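Local coordinates for protein arabinogalactan endo-1,4-beta-galactosidase (Ignisphaera aggregans, PDB 7OSK) that probably cleaves internal beta-1,4-galactosidic bonds of arabinogalactan through its calcium-binding glycoside hydrolase family 53 catalytic domain, at residues Pro60-Leu65 with Pro360-Lys365; Val290-Tyr295 with Phe350-Thr355; Ala294-Leu299 with Asn307-Arg312; Ala354-Tyr359 with Gly369-Asn374. One frame throughout, in Å; residues are numbered along the deposited sequence.

Contact 1: residues Pro60-Leu65 with Pro360-Lys365; sequences PWIIEL and PGAGWK
On the short helix 59-65, just past the first strand of the barrel, W61, I62 and L65 turn three side chains onto the loop that follows the last strand, where A362 and G361 receive them. The one polar link is the indole N-H: W61 NE1 donates to G361 O over 2.9 Å, nearly straight at 171°. The oxygen lies in the plane of the indole, at its edge, whereas the nitrogen stands well above the carbonyl plane of the glycine. With CG anti to the backbone N (chi1 179°), the W61 ring reaches out from the helix, and L65 CD2 rests over one of its faces. The other branch, L65 CD1, lies 3.4 Å from P360 O and also touches G361 C. The buried methyl of A362 fits between the helix side chains, CB 3.6 Å from I62 CG1 and 4.1 Å from W61 CD1. With a phenylalanine in place of W61, G361 O would probably be left without its donor and the loop less firmly tied to the helix. Such joining of the loops after strands one and eight, neighbours in a closed (beta/alpha)8 barrel, belongs to the rim at the C-terminal ends of the strands in the TIM-barrel fold.

Contact 2: residues Val290-Tyr295 with Phe350-Thr355; sequences VAETAY and FYWGAT
Backbone bonds join V290-T293 to F350-W352, on the seventh and eighth parallel strands of the barrel; the axes of these short strand segments pass 4.6 Å apart at 30°. F350 N donates to V290 O over 2.7 Å and W352 N to T293 O over 2.8 Å; strand 287-293 takes three residues, from V290 to T293, where strand 346-352 takes two, with A291 at helix-like angles. Beyond the strands a side chain continues the pairing: Y295 N gives a nearly straight bond (3.1 Å) to Y351 OH, a hydroxyl also bonded to Q375 O and Q327 NE2. The Y351 ring, swung there with CG anti to the backbone N (chi1 -168°), takes a CH-pi contact from A294 CB, 4.2 Å from the centroid and over the face. The third kind is carboxylate on indole. E292 and W352 run side by side, and E292 CD sits over one ring face, 3.6 Å from W352 CD1, with the two planes 29° apart. E292 OE2 forms a salt bridge with R92 and OE1 bonds to Y263 OH, close to E191 OE2. An indole face, an arginine and a tyrosine thus fix the carboxylate's position, consistent with the paired carboxylates that TIM-barrel glycosidases of this clan carry at the C-terminal ends of strands four and seven.

Contact 3: residues Ala294-Leu299 with Asn307-Arg312; sequences AYAWTL and NIFGSR. With CA (calcium ion), chain C.
Two irregular pieces of one long loop, directed 64° apart, come nearest at two points: L299 CA is 6.0 Å from G310 CA, and A296 CA is 6.7 Å from F309 CA. No hydrogen bond joins them directly; instead N374 ND2 donates to both T298 O and F309 O. The F309 ring carries the contact. A296 CB stands over its centre, 3.4 Å from the centroid in a CH-pi contact, while its CE2-CZ edge points onto the face of Y295. That T-shaped pair has centroids 5.0 Å apart and planes at 77°, and Y265 meets F309 in a second edge-to-face pair. Were F309 an alanine, a gap would probably open beneath the face of Y295 and the A296 methyl would lose its aromatic partner. Farther along, L299 divides its branches: CD1 lies 3.8 Å from F309 CD1, and CD2 packs 3.6 Å from R312 CD. The arginine chain, bent at chi2 (84°), passes across the leucine with its aliphatic part. At the other end N307, with CG beside its backbone N, gives OD1 to the calcium ion at 2.5 Å. D301, D303, E373 and the backbone carbonyls of H305 and N370 complete the site. Ligands at every second residue from D301 to N307 make this a calcium-binding loop after the seventh barrel strand, a feature also known in bacterial family 53 galactanases.

Contact 4: residues Ala354-Tyr359 with Gly369-Asn374; sequences ATWIPY and GNPWEN. With CA (calcium ion), chain C.
One face of the W356 indole carries the N370 carboxamide, whose OD1 stands 3.6 Å above the ring plane near its centre, amide and ring 36° apart. Around the six-membered ring, W372 CB comes to 3.6 Å from W356 CE3 and P371 CD approaches CH2. The indoles of W356 and W372 are tilted by 29° but slid apart, so they barely overlap. Both ends of the amide are used, which fixes its rotation. N370 ND2 gives a bent bond (3.0 Å, 138°) to W356 O, arriving above that carbonyl's plane, and another to a water that donates to I357 O and accepts from Y359 N. N370 OD1 accepts from W372 N at 2.8 Å, an Asx turn. The N370 backbone meanwhile turns its O to the calcium ion at 2.3 Å, and E373 grips the same ion with both OE1 and OE2; its carboxylate has a further polar partner in S302. E373 CB touches P358 CD. The indole nitrogens bond elsewhere, W356 NE1 to A362 O and W372 NE1 to W352 O. All this lies in the loop beyond strand 346-352: T355, I357 and Y359 lean on helix 59-65, and W372 reaches A294, just past strand 287-293.

In the fold
Contact 1 opens on helix 59-65, just after the first barrel strand, and closes almost 300 residues later on 360-365, enclosing contacts 2 and 3. Contact 2 joins the seventh and eighth strands around helices 312-318 and 324-342; contact 3 starts from the same stretch, sharing A294 and Y295, and closes a small loop inside it. Contact 4 begins where contact 2 ends, sharing A354 and T355, and its second segment lies beyond 360-365, so contacts 1 and 4 cross. The 360-365 loop binds the W356 indole, which links these two; the W372 indole ties contact 4 to contact 2, and the calcium ion joins contact 3 to contact 4.

Contact 1: residues Pro60-Leu65 with Pro360-Lys365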
loop_
_atom_site.group_PDB
_atom_site.type_symbol
_atom_site.label_atom_id
_atom_site.label_comp_id
_atom_site.label_asym_id
_atom_site.label_seq_id
_atom_site.Cartn_x
_atom_site.Cartn_y
_atom_site.Cartn_z
ATOM N N PRO A 60 -6.851 2.252 -12.105
ATOM C CA PRO A 60 -7.303 1.541 -13.309
ATOM C C PRO A 60 -8.821 1.521 -13.477
ATOM O O PRO A 60 -9.303 1.687 -14.595
ATOM C CB PRO A 60 -6.762 0.123 -13.098
ATOM C CG PRO A 60 -5.590 0.303 -12.211
ATOM C CD PRO A 60 -5.984 1.398 -11.273
ATOM N N TRP A 61 -9.555 1.331 -12.384
ATOM C CA TRP A 61 -11.015 1.326 -12.431
ATOM C C TRP A 61 -11.558 2.705 -12.801
ATOM O O TRP A 61 -12.469 2.822 -13.617
ATOM C CB TRP A 61 -11.583 0.870 -11.084
ATOM C CG TRP A 61 -13.086 0.853 -11.004
ATOM C CD1 TRP A 61 -13.872 1.653 -10.230
ATOM C CD2 TRP A 61 -13.978 -0.014 -11.718
ATOM N NE1 TRP A 61 -15.195 1.341 -10.417
ATOM C CE2 TRP A 61 -15.288 0.320 -11.325
ATOM C CE3 TRP A 61 -13.795 -1.040 -12.653
ATOM C CZ2 TRP A 61 -16.411 -0.331 -11.833
ATOM C CZ3 TRP A 61 -14.912 -1.686 -13.157
ATOM C CH2 TRP A 61 -16.203 -1.328 -12.745
ATOM N N ILE A 62 -10.982 3.743 -12.201
ATOM C CA ILE A 62 -11.380 5.123 -12.474
ATOM C C ILE A 62 -11.240 5.464 -13.960
ATOM O O ILE A 62 -12.122 6.094 -14.543
ATOM C CB ILE A 62 -10.541 6.118 -11.637
ATOM C CG1 ILE A 62 -10.864 5.948 -10.150
ATOM C CG2 ILE A 62 -10.801 7.561 -12.073
ATOM C CD1 ILE A 62 -9.991 6.773 -9.210
ATOM N N ILE A 63 -10.130 5.047 -14.561
ATOM C CA ILE A 63 -9.860 5.334 -15.968
ATOM C C ILE A 63 -10.868 4.632 -16.878
ATOM O O ILE A 63 -11.271 5.174 -17.910
ATOM C CB ILE A 63 -8.427 4.907 -16.359
ATOM C CG1 ILE A 63 -7.400 5.625 -15.477
ATOM C CG2 ILE A 63 -8.151 5.211 -17.832
ATOM C CD1 ILE A 63 -5.984 5.097 -15.611
ATOM N N GLU A 64 -11.274 3.426 -16.493
ATOM C CA GLU A 64 -12.221 2.651 -17.285
ATOM C C GLU A 64 -13.590 3.319 -17.314
ATOM O O GLU A 64 -14.323 3.205 -18.296
ATOM C CB GLU A 64 -12.342 1.226 -16.733
ATOM C CG GLU A 64 -11.109 0.363 -16.987
ATOM C CD GLU A 64 -11.211 -1.017 -16.360
ATOM O OE1 GLU A 64 -12.323 -1.397 -15.940
ATOM O OE2 GLU A 64 -10.179 -1.720 -16.290
ATOM N N LEU A 65 -13.928 4.023 -16.239
ATOM C CA LEU A 65 -15.222 4.687 -16.136
ATOM C C LEU A 65 -15.240 6.020 -16.882
ATOM O O LEU A 65 -16.309 6.538 -17.207
ATOM C CB LEU A 65 -15.589 4.908 -14.666
ATOM C CG LEU A 65 -15.724 3.657 -13.793
ATOM C CD1 LEU A 65 -16.179 4.037 -12.392
ATOM C CD2 LEU A 65 -16.678 2.638 -14.406
ATOM N N PRO A 360 -18.010 9.174 -10.206
ATOM C CA PRO A 360 -19.155 8.261 -10.128
ATOM C C PRO A 360 -18.782 6.823 -10.475
ATOM O O PRO A 360 -18.272 6.567 -11.569
ATOM C CB PRO A 360 -20.130 8.838 -11.158
ATOM C CG PRO A 360 -19.801 10.277 -11.216
ATOM C CD PRO A 360 -18.315 10.359 -11.028
ATOM N N GLY A 361 -19.025 5.905 -9.544
ATOM C CA GLY A 361 -18.755 4.496 -9.764
ATOM C C GLY A 361 -17.448 4.025 -9.155
ATOM O O GLY A 361 -17.221 2.820 -9.024
ATOM N N ALA A 362 -16.594 4.972 -8.778
ATOM C CA ALA A 362 -15.281 4.658 -8.218
ATOM C C ALA A 362 -15.247 4.904 -6.713
ATOM O O ALA A 362 -14.278 5.449 -6.187
ATOM C CB ALA A 362 -14.204 5.478 -8.909
ATOM N N GLY A 363 -16.311 4.508 -6.024
ATOM C CA GLY A 363 -16.369 4.639 -4.581
ATOM C C GLY A 363 -15.610 3.523 -3.891
ATOM O O GLY A 363 -14.976 2.693 -4.545
ATOM N N TRP A 364 -15.674 3.503 -2.564
ATOM C CA TRP A 364 -15.004 2.477 -1.773
ATOM C C TRP A 364 -15.773 1.162 -1.828
ATOM O O TRP A 364 -15.274 0.114 -1.418
ATOM C CB TRP A 364 -14.867 2.929 -0.320
ATOM C CG TRP A 364 -16.110 2.690 0.480
ATOM C CD1 TRP A 364 -17.247 3.445 0.480
ATOM C CD2 TRP A 364 -16.343 1.616 1.398
ATOM N NE1 TRP A 364 -18.174 2.906 1.340
ATOM C CE2 TRP A 364 -17.642 1.783 1.917
ATOM C CE3 TRP A 364 -15.578 0.531 1.832
ATOM C CZ2 TRP A 364 -18.189 0.908 2.846
ATOM C CZ3 TRP A 364 -16.126 -0.337 2.756
ATOM C CH2 TRP A 364 -17.417 -0.142 3.250
ATOM N N LYS A 365 -16.997 1.235 -2.336
ATOM C CA LYS A 365 -17.903 0.099 -2.361
ATOM C C LYS A 365 -18.894 0.306 -3.494
ATOM O O LYS A 365 -19.197 1.444 -3.852
ATOM C CB LYS A 365 -18.626 -0.036 -1.017
ATOM C CG LYS A 365 -19.498 -1.269 -0.872
ATOM C CD LYS A 365 -20.136 -1.318 0.510
ATOM C CE LYS A 365 -20.978 -2.569 0.695
ATOM N NZ LYS A 365 -21.539 -2.671 2.069
#

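Contact 2: residues Val290-Tyr295 with Phe350-Thr355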
loop_
_atom_site.group_PDB
_atom_site.type_symbol
_atom_site.label_atom_id
_atom_site.label_comp_id
_atom_site.label_asym_id
_atom_site.label_seq_id
_atom_site.Cartn_x
_atom_site.Cartn_y
_atom_site.Cartn_z
ATOM N N VAL A 290 7.503 1.866 4.469
ATOM C CA VAL A 290 6.165 2.368 4.770
ATOM C C VAL A 290 5.235 1.989 3.618
ATOM O O VAL A 290 5.231 2.639 2.570
ATOM C CB VAL A 290 6.153 3.899 4.982
ATOM C CG1 VAL A 290 4.748 4.386 5.314
ATOM C CG2 VAL A 290 7.131 4.295 6.082
ATOM N N ALA A 291 4.449 0.933 3.815
ATOM C CA ALA A 291 3.581 0.408 2.764
ATOM C C ALA A 291 2.365 1.292 2.542
ATOM O O ALA A 291 1.848 1.380 1.428
ATOM C CB ALA A 291 3.137 -1.003 3.101
ATOM N N GLU A 292 1.894 1.928 3.610
ATOM C CA GLU A 292 0.734 2.803 3.520
ATOM C C GLU A 292 0.872 4.005 4.439
ATOM O O GLU A 292 1.269 3.881 5.596
ATOM C CB GLU A 292 -0.550 2.040 3.858
ATOM C CG GLU A 292 -0.910 0.945 2.862
ATOM C CD GLU A 292 -2.250 0.289 3.165
ATOM O OE1 GLU A 292 -2.964 0.772 4.073
ATOM O OE2 GLU A 292 -2.589 -0.709 2.492
ATOM N N THR A 293 0.537 5.173 3.906
ATOM C CA THR A 293 0.494 6.399 4.686
ATOM C C THR A 293 -0.241 7.459 3.880
ATOM O O THR A 293 -0.254 7.411 2.649
ATOM C CB THR A 293 1.906 6.897 5.058
ATOM O OG1 THR A 293 1.802 8.049 5.901
ATOM C CG2 THR A 293 2.709 7.253 3.815
ATOM N N ALA A 294 -0.863 8.408 4.569
ATOM C CA ALA A 294 -1.588 9.473 3.892
ATOM C C ALA A 294 -1.941 10.596 4.847
ATOM O O ALA A 294 -1.883 10.431 6.064
ATOM C CB ALA A 294 -2.849 8.926 3.244
ATOM N N TYR A 295 -2.302 11.743 4.284
ATOM C CA TYR A 295 -2.794 12.860 5.075
ATOM C C TYR A 295 -3.739 13.711 4.242
ATOM O O TYR A 295 -3.805 13.562 3.021
ATOM C CB TYR A 295 -1.641 13.713 5.601
ATOM C CG TYR A 295 -1.976 14.404 6.898
ATOM C CD1 TYR A 295 -1.977 13.702 8.096
ATOM C CD2 TYR A 295 -2.307 15.750 6.927
ATOM C CE1 TYR A 295 -2.288 14.320 9.284
ATOM C CE2 TYR A 295 -2.622 16.381 8.115
ATOM C CZ TYR A 295 -2.612 15.659 9.292
ATOM O OH TYR A 295 -2.922 16.271 10.485
ATOM N N PHE A 350 5.143 4.449 0.525
ATOM C CA PHE A 350 4.066 4.494 -0.462
ATOM C C PHE A 350 2.910 5.323 0.075
ATOM O O PHE A 350 2.346 5.005 1.122
ATOM C CB PHE A 350 3.559 3.094 -0.810
ATOM C CG PHE A 350 4.562 2.235 -1.518
ATOM C CD1 PHE A 350 4.677 2.275 -2.894
ATOM C CD2 PHE A 350 5.375 1.369 -0.809
ATOM C CE1 PHE A 350 5.592 1.476 -3.549
ATOM C CE2 PHE A 350 6.291 0.571 -1.457
ATOM C CZ PHE A 350 6.399 0.624 -2.829
ATOM N N TYR A 351 2.552 6.379 -0.646
ATOM C CA TYR A 351 1.397 7.181 -0.285
ATOM C C TYR A 351 0.127 6.480 -0.753
ATOM O O TYR A 351 -0.058 6.261 -1.953
ATOM C CB TYR A 351 1.495 8.577 -0.897
ATOM C CG TYR A 351 0.492 9.541 -0.326
ATOM C CD1 TYR A 351 -0.804 9.587 -0.812
ATOM C CD2 TYR A 351 0.836 10.396 0.708
ATOM C CE1 TYR A 351 -1.727 10.460 -0.291
ATOM C CE2 TYR A 351 -0.081 11.277 1.235
ATOM C CZ TYR A 351 -1.362 11.304 0.735
ATOM O OH TYR A 351 -2.279 12.181 1.263
ATOM N N TRP A 352 -0.745 6.132 0.191
ATOM C CA TRP A 352 -1.928 5.329 -0.117
ATOM C C TRP A 352 -3.124 6.195 -0.497
ATOM O O TRP A 352 -3.384 7.223 0.129
ATOM C CB TRP A 352 -2.293 4.434 1.072
ATOM C CG TRP A 352 -3.306 3.382 0.726
ATOM C CD1 TRP A 352 -3.059 2.144 0.203
ATOM C CD2 TRP A 352 -4.727 3.478 0.871
ATOM N NE1 TRP A 352 -4.238 1.464 0.015
ATOM C CE2 TRP A 352 -5.277 2.261 0.419
ATOM C CE3 TRP A 352 -5.587 4.473 1.341
ATOM C CZ2 TRP A 352 -6.646 2.015 0.422
ATOM C CZ3 TRP A 352 -6.946 4.227 1.343
ATOM C CH2 TRP A 352 -7.463 3.007 0.887
ATOM N N GLY A 353 -3.849 5.770 -1.526
ATOM C CA GLY A 353 -5.013 6.500 -1.997
ATOM C C GLY A 353 -4.620 7.754 -2.754
ATOM O O GLY A 353 -5.369 8.729 -2.794
ATOM N N ALA A 354 -3.437 7.718 -3.362
ATOM C CA ALA A 354 -2.877 8.878 -4.049
ATOM C C ALA A 354 -3.682 9.265 -5.286
ATOM O O ALA A 354 -3.775 10.442 -5.631
ATOM C CB ALA A 354 -1.436 8.602 -4.439
ATOM N N THR A 355 -4.253 8.265 -5.946
ATOM C CA THR A 355 -4.964 8.469 -7.204
ATOM C C THR A 355 -6.474 8.350 -7.033
ATOM O O THR A 355 -7.217 8.356 -8.012
ATOM C CB THR A 355 -4.511 7.448 -8.264
ATOM O OG1 THR A 355 -4.904 6.129 -7.860
ATOM C CG2 THR A 355 -3.002 7.497 -8.440
#

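Contact 3: residues Ala294-Leu299 with Asn307-Arg312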
loop_
_atom_site.group_PDB
_atom_site.type_symbol
_atom_site.label_atom_id
_atom_site.label_comp_id
_atom_site.label_asym_id
_atom_site.label_seq_id
_atom_site.Cartn_x
_atom_site.Cartn_y
_atom_site.Cartn_z
ATOM N N ALA A 294 -0.863 8.408 4.569
ATOM C CA ALA A 294 -1.588 9.473 3.892
ATOM C C ALA A 294 -1.941 10.596 4.847
ATOM O O ALA A 294 -1.883 10.431 6.064
ATOM C CB ALA A 294 -2.849 8.926 3.244
ATOM N N TYR A 295 -2.302 11.743 4.284
ATOM C CA TYR A 295 -2.794 12.860 5.075
ATOM C C TYR A 295 -3.739 13.711 4.242
ATOM O O TYR A 295 -3.805 13.562 3.021
ATOM C CB TYR A 295 -1.641 13.713 5.601
ATOM C CG TYR A 295 -1.976 14.404 6.898
ATOM C CD1 TYR A 295 -1.977 13.702 8.096
ATOM C CD2 TYR A 295 -2.307 15.750 6.927
ATOM C CE1 TYR A 295 -2.288 14.320 9.284
ATOM C CE2 TYR A 295 -2.622 16.381 8.115
ATOM C CZ TYR A 295 -2.612 15.659 9.292
ATOM O OH TYR A 295 -2.922 16.271 10.485
ATOM N N ALA A 296 -4.465 14.601 4.912
ATOM C CA ALA A 296 -5.476 15.413 4.252
ATOM C C ALA A 296 -4.895 16.713 3.708
ATOM O O ALA A 296 -4.234 17.459 4.430
ATOM C CB ALA A 296 -6.613 15.709 5.211
ATOM N N TRP A 297 -5.142 16.973 2.426
ATOM C CA TRP A 297 -4.789 18.250 1.815
ATOM C C TRP A 297 -5.941 19.241 1.969
ATOM O O TRP A 297 -5.797 20.428 1.667
ATOM C CB TRP A 297 -4.431 18.068 0.335
ATOM C CG TRP A 297 -5.540 17.476 -0.502
ATOM C CD1 TRP A 297 -5.819 16.153 -0.672
ATOM C CD2 TRP A 297 -6.506 18.191 -1.283
ATOM N NE1 TRP A 297 -6.901 15.999 -1.505
ATOM C CE2 TRP A 297 -7.342 17.235 -1.893
ATOM C CE3 TRP A 297 -6.748 19.547 -1.521
ATOM C CZ2 TRP A 297 -8.400 17.591 -2.726
ATOM C CZ3 TRP A 297 -7.798 19.898 -2.348
ATOM C CH2 TRP A 297 -8.611 18.923 -2.941
ATOM N N THR A 298 -7.080 18.745 2.446
ATOM C CA THR A 298 -8.246 19.580 2.716
ATOM C C THR A 298 -9.221 18.827 3.612
ATOM O O THR A 298 -9.043 17.638 3.867
ATOM C CB THR A 298 -8.968 20.001 1.421
ATOM O OG1 THR A 298 -10.116 20.797 1.746
ATOM C CG2 THR A 298 -9.412 18.779 0.631
ATOM N N LEU A 299 -10.253 19.521 4.077
ATOM C CA LEU A 299 -11.255 18.924 4.951
ATOM C C LEU A 299 -12.606 18.869 4.249
ATOM O O LEU A 299 -13.548 18.244 4.740
ATOM C CB LEU A 299 -11.356 19.723 6.257
ATOM C CG LEU A 299 -11.364 19.019 7.622
ATOM C CD1 LEU A 299 -10.602 17.700 7.639
ATOM C CD2 LEU A 299 -10.778 19.962 8.663
ATOM N N ASN A 307 -16.013 11.570 4.546
ATOM C CA ASN A 307 -14.662 11.025 4.525
ATOM C C ASN A 307 -14.195 10.590 5.908
ATOM O O ASN A 307 -14.741 11.014 6.924
ATOM C CB ASN A 307 -13.683 12.054 3.951
ATOM C CG ASN A 307 -14.173 12.667 2.651
ATOM O OD1 ASN A 307 -14.368 11.969 1.654
ATOM N ND2 ASN A 307 -14.361 13.982 2.653
ATOM N N ILE A 308 -13.180 9.736 5.927
ATOM C CA ILE A 308 -12.561 9.289 7.166
ATOM C C ILE A 308 -11.867 10.472 7.837
ATOM O O ILE A 308 -11.959 10.659 9.052
ATOM C CB ILE A 308 -11.567 8.142 6.891
ATOM C CG1 ILE A 308 -12.341 6.836 6.702
ATOM C CG2 ILE A 308 -10.561 7.992 8.026
ATOM C CD1 ILE A 308 -11.643 5.818 5.835
ATOM N N PHE A 309 -11.166 11.261 7.028
ATOM C CA PHE A 309 -10.587 12.526 7.472
ATOM C C PHE A 309 -11.644 13.624 7.317
ATOM O O PHE A 309 -11.716 14.301 6.291
ATOM C CB PHE A 309 -9.318 12.843 6.670
ATOM C CG PHE A 309 -8.235 13.521 7.468
ATOM C CD1 PHE A 309 -8.508 14.624 8.259
ATOM C CD2 PHE A 309 -6.934 13.046 7.426
ATOM C CE1 PHE A 309 -7.499 15.243 8.987
ATOM C CE2 PHE A 309 -5.925 13.662 8.149
ATOM C CZ PHE A 309 -6.211 14.759 8.930
ATOM N N GLY A 310 -12.467 13.787 8.350
ATOM C CA GLY A 310 -13.678 14.583 8.246
ATOM C C GLY A 310 -13.626 15.934 8.928
ATOM O O GLY A 310 -13.864 16.964 8.297
ATOM N N SER A 311 -13.328 15.926 10.223
ATOM C CA SER A 311 -13.309 17.141 11.025
ATOM C C SER A 311 -11.894 17.469 11.475
ATOM O O SER A 311 -10.972 16.679 11.273
ATOM C CB SER A 311 -14.220 16.979 12.240
ATOM O OG SER A 311 -13.914 15.781 12.929
ATOM N N ARG A 312 -11.727 18.634 12.097
ATOM C CA ARG A 312 -10.435 19.030 12.652
ATOM C C ARG A 312 -9.967 18.038 13.723
ATOM O O ARG A 312 -8.821 18.089 14.169
ATOM C CB ARG A 312 -10.514 20.443 13.240
ATOM C CG ARG A 312 -10.348 21.576 12.223
ATOM C CD ARG A 312 -11.648 21.924 11.507
ATOM N NE ARG A 312 -11.524 23.158 10.730
ATOM C CZ ARG A 312 -12.515 23.722 10.044
ATOM N NH1 ARG A 312 -13.720 23.166 10.026
ATOM N NH2 ARG A 312 -12.301 24.847 9.372
HETATM CA CA CA C . -16.109 12.046 -0.137
#

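Contact 4: residues Ala354-Tyr359 with Gly369-Asn374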
loop_
_atom_site.group_PDB
_atom_site.type_symbol
_atom_site.label_atom_id
_atom_site.label_comp_id
_atom_site.label_asym_id
_atom_site.label_seq_id
_atom_site.Cartn_x
_atom_site.Cartn_y
_atom_site.Cartn_z
ATOM N N ALA A 354 -3.437 7.718 -3.362
ATOM C CA ALA A 354 -2.877 8.878 -4.049
ATOM C C ALA A 354 -3.682 9.265 -5.286
ATOM O O ALA A 354 -3.775 10.442 -5.631
ATOM C CB ALA A 354 -1.436 8.602 -4.439
ATOM N N THR A 355 -4.253 8.265 -5.946
ATOM C CA THR A 355 -4.964 8.469 -7.204
ATOM C C THR A 355 -6.474 8.350 -7.033
ATOM O O THR A 355 -7.217 8.356 -8.012
ATOM C CB THR A 355 -4.511 7.448 -8.264
ATOM O OG1 THR A 355 -4.904 6.129 -7.860
ATOM C CG2 THR A 355 -3.002 7.497 -8.440
ATOM N N TRP A 356 -6.927 8.248 -5.789
ATOM C CA TRP A 356 -8.339 8.006 -5.525
ATOM C C TRP A 356 -9.143 9.305 -5.609
ATOM O O TRP A 356 -9.583 9.851 -4.597
ATOM C CB TRP A 356 -8.514 7.341 -4.156
ATOM C CG TRP A 356 -9.766 6.526 -4.038
ATOM C CD1 TRP A 356 -10.782 6.442 -4.946
ATOM C CD2 TRP A 356 -10.130 5.669 -2.951
ATOM N NE1 TRP A 356 -11.756 5.589 -4.489
ATOM C CE2 TRP A 356 -11.379 5.101 -3.266
ATOM C CE3 TRP A 356 -9.519 5.328 -1.739
ATOM C CZ2 TRP A 356 -12.031 4.213 -2.416
ATOM C CZ3 TRP A 356 -10.168 4.445 -0.895
ATOM C CH2 TRP A 356 -11.411 3.898 -1.238
ATOM N N ILE A 357 -9.326 9.790 -6.833
ATOM C CA ILE A 357 -10.091 11.007 -7.074
ATOM C C ILE A 357 -11.589 10.701 -7.064
ATOM O O ILE A 357 -11.990 9.563 -7.306
ATOM C CB ILE A 357 -9.696 11.655 -8.418
ATOM C CG1 ILE A 357 -9.945 10.690 -9.582
ATOM C CG2 ILE A 357 -8.229 12.064 -8.392
ATOM C CD1 ILE A 357 -9.981 11.369 -10.933
ATOM N N PRO A 358 -12.425 11.715 -6.783
ATOM C CA PRO A 358 -13.866 11.461 -6.763
ATOM C C PRO A 358 -14.421 11.257 -8.164
ATOM O O PRO A 358 -14.226 12.111 -9.030
ATOM C CB PRO A 358 -14.436 12.728 -6.121
ATOM C CG PRO A 358 -13.465 13.788 -6.474
ATOM C CD PRO A 358 -12.113 13.128 -6.498
ATOM N N TYR A 359 -15.099 10.136 -8.381
ATOM C CA TYR A 359 -15.715 9.856 -9.669
ATOM C C TYR A 359 -16.904 8.917 -9.487
ATOM O O TYR A 359 -16.831 7.979 -8.696
ATOM C CB TYR A 359 -14.702 9.238 -10.633
ATOM C CG TYR A 359 -15.076 9.417 -12.090
ATOM C CD1 TYR A 359 -14.664 10.537 -12.799
ATOM C CD2 TYR A 359 -15.852 8.472 -12.752
ATOM C CE1 TYR A 359 -15.009 10.710 -14.127
ATOM C CE2 TYR A 359 -16.197 8.636 -14.082
ATOM C CZ TYR A 359 -15.772 9.758 -14.763
ATOM O OH TYR A 359 -16.113 9.933 -16.086
ATOM N N GLY A 369 -19.804 5.905 -2.139
ATOM C CA GLY A 369 -18.881 6.881 -2.692
ATOM C C GLY A 369 -17.471 6.822 -2.138
ATOM O O GLY A 369 -17.039 5.802 -1.604
ATOM N N ASN A 370 -16.757 7.936 -2.276
ATOM C CA ASN A 370 -15.358 8.029 -1.870
ATOM C C ASN A 370 -15.199 8.665 -0.487
ATOM O O ASN A 370 -15.710 9.760 -0.254
ATOM C CB ASN A 370 -14.574 8.843 -2.900
ATOM C CG ASN A 370 -13.078 8.622 -2.802
ATOM O OD1 ASN A 370 -12.562 8.214 -1.760
ATOM N ND2 ASN A 370 -12.369 8.892 -3.891
ATOM N N PRO A 371 -14.499 7.979 0.437
ATOM C CA PRO A 371 -14.216 8.554 1.754
ATOM C C PRO A 371 -12.779 9.056 1.905
ATOM O O PRO A 371 -12.342 9.287 3.032
ATOM C CB PRO A 371 -14.465 7.371 2.686
ATOM C CG PRO A 371 -13.952 6.202 1.888
ATOM C CD PRO A 371 -14.203 6.535 0.423
ATOM N N TRP A 372 -12.067 9.229 0.793
ATOM C CA TRP A 372 -10.620 9.427 0.837
ATOM C C TRP A 372 -10.115 10.547 -0.080
ATOM O O TRP A 372 -8.920 10.851 -0.090
ATOM C CB TRP A 372 -9.927 8.113 0.466
ATOM C CG TRP A 372 -8.508 8.007 0.935
ATOM C CD1 TRP A 372 -7.383 8.267 0.210
ATOM C CD2 TRP A 372 -8.062 7.602 2.235
ATOM N NE1 TRP A 372 -6.264 8.053 0.977
ATOM C CE2 TRP A 372 -6.655 7.645 2.226
ATOM C CE3 TRP A 372 -8.716 7.211 3.406
ATOM C CZ2 TRP A 372 -5.891 7.309 3.339
ATOM C CZ3 TRP A 372 -7.955 6.880 4.511
ATOM C CH2 TRP A 372 -6.558 6.931 4.468
ATOM N N GLU A 373 -11.015 11.173 -0.834
ATOM C CA GLU A 373 -10.597 12.083 -1.900
ATOM C C GLU A 373 -9.853 13.308 -1.366
ATOM O O GLU A 373 -9.074 13.928 -2.093
ATOM C CB GLU A 373 -11.800 12.532 -2.745
ATOM C CG GLU A 373 -12.736 13.568 -2.115
ATOM C CD GLU A 373 -13.967 12.969 -1.455
ATOM O OE1 GLU A 373 -14.039 11.730 -1.284
ATOM O OE2 GLU A 373 -14.871 13.755 -1.105
ATOM N N ASN A 374 -10.083 13.653 -0.102
ATOM C CA ASN A 374 -9.384 14.778 0.510
ATOM C C ASN A 374 -8.017 14.355 1.039
ATOM O O ASN A 374 -7.321 15.147 1.672
ATOM C CB ASN A 374 -10.214 15.400 1.640
ATOM C CG ASN A 374 -10.422 14.458 2.809
ATOM O OD1 ASN A 374 -10.574 13.251 2.631
ATOM N ND2 ASN A 374 -10.434 15.014 4.018
HETATM CA CA CA C . -16.109 12.046 -0.137
HETATM O O HOH W 1 -14.056 8.180 -6.199
#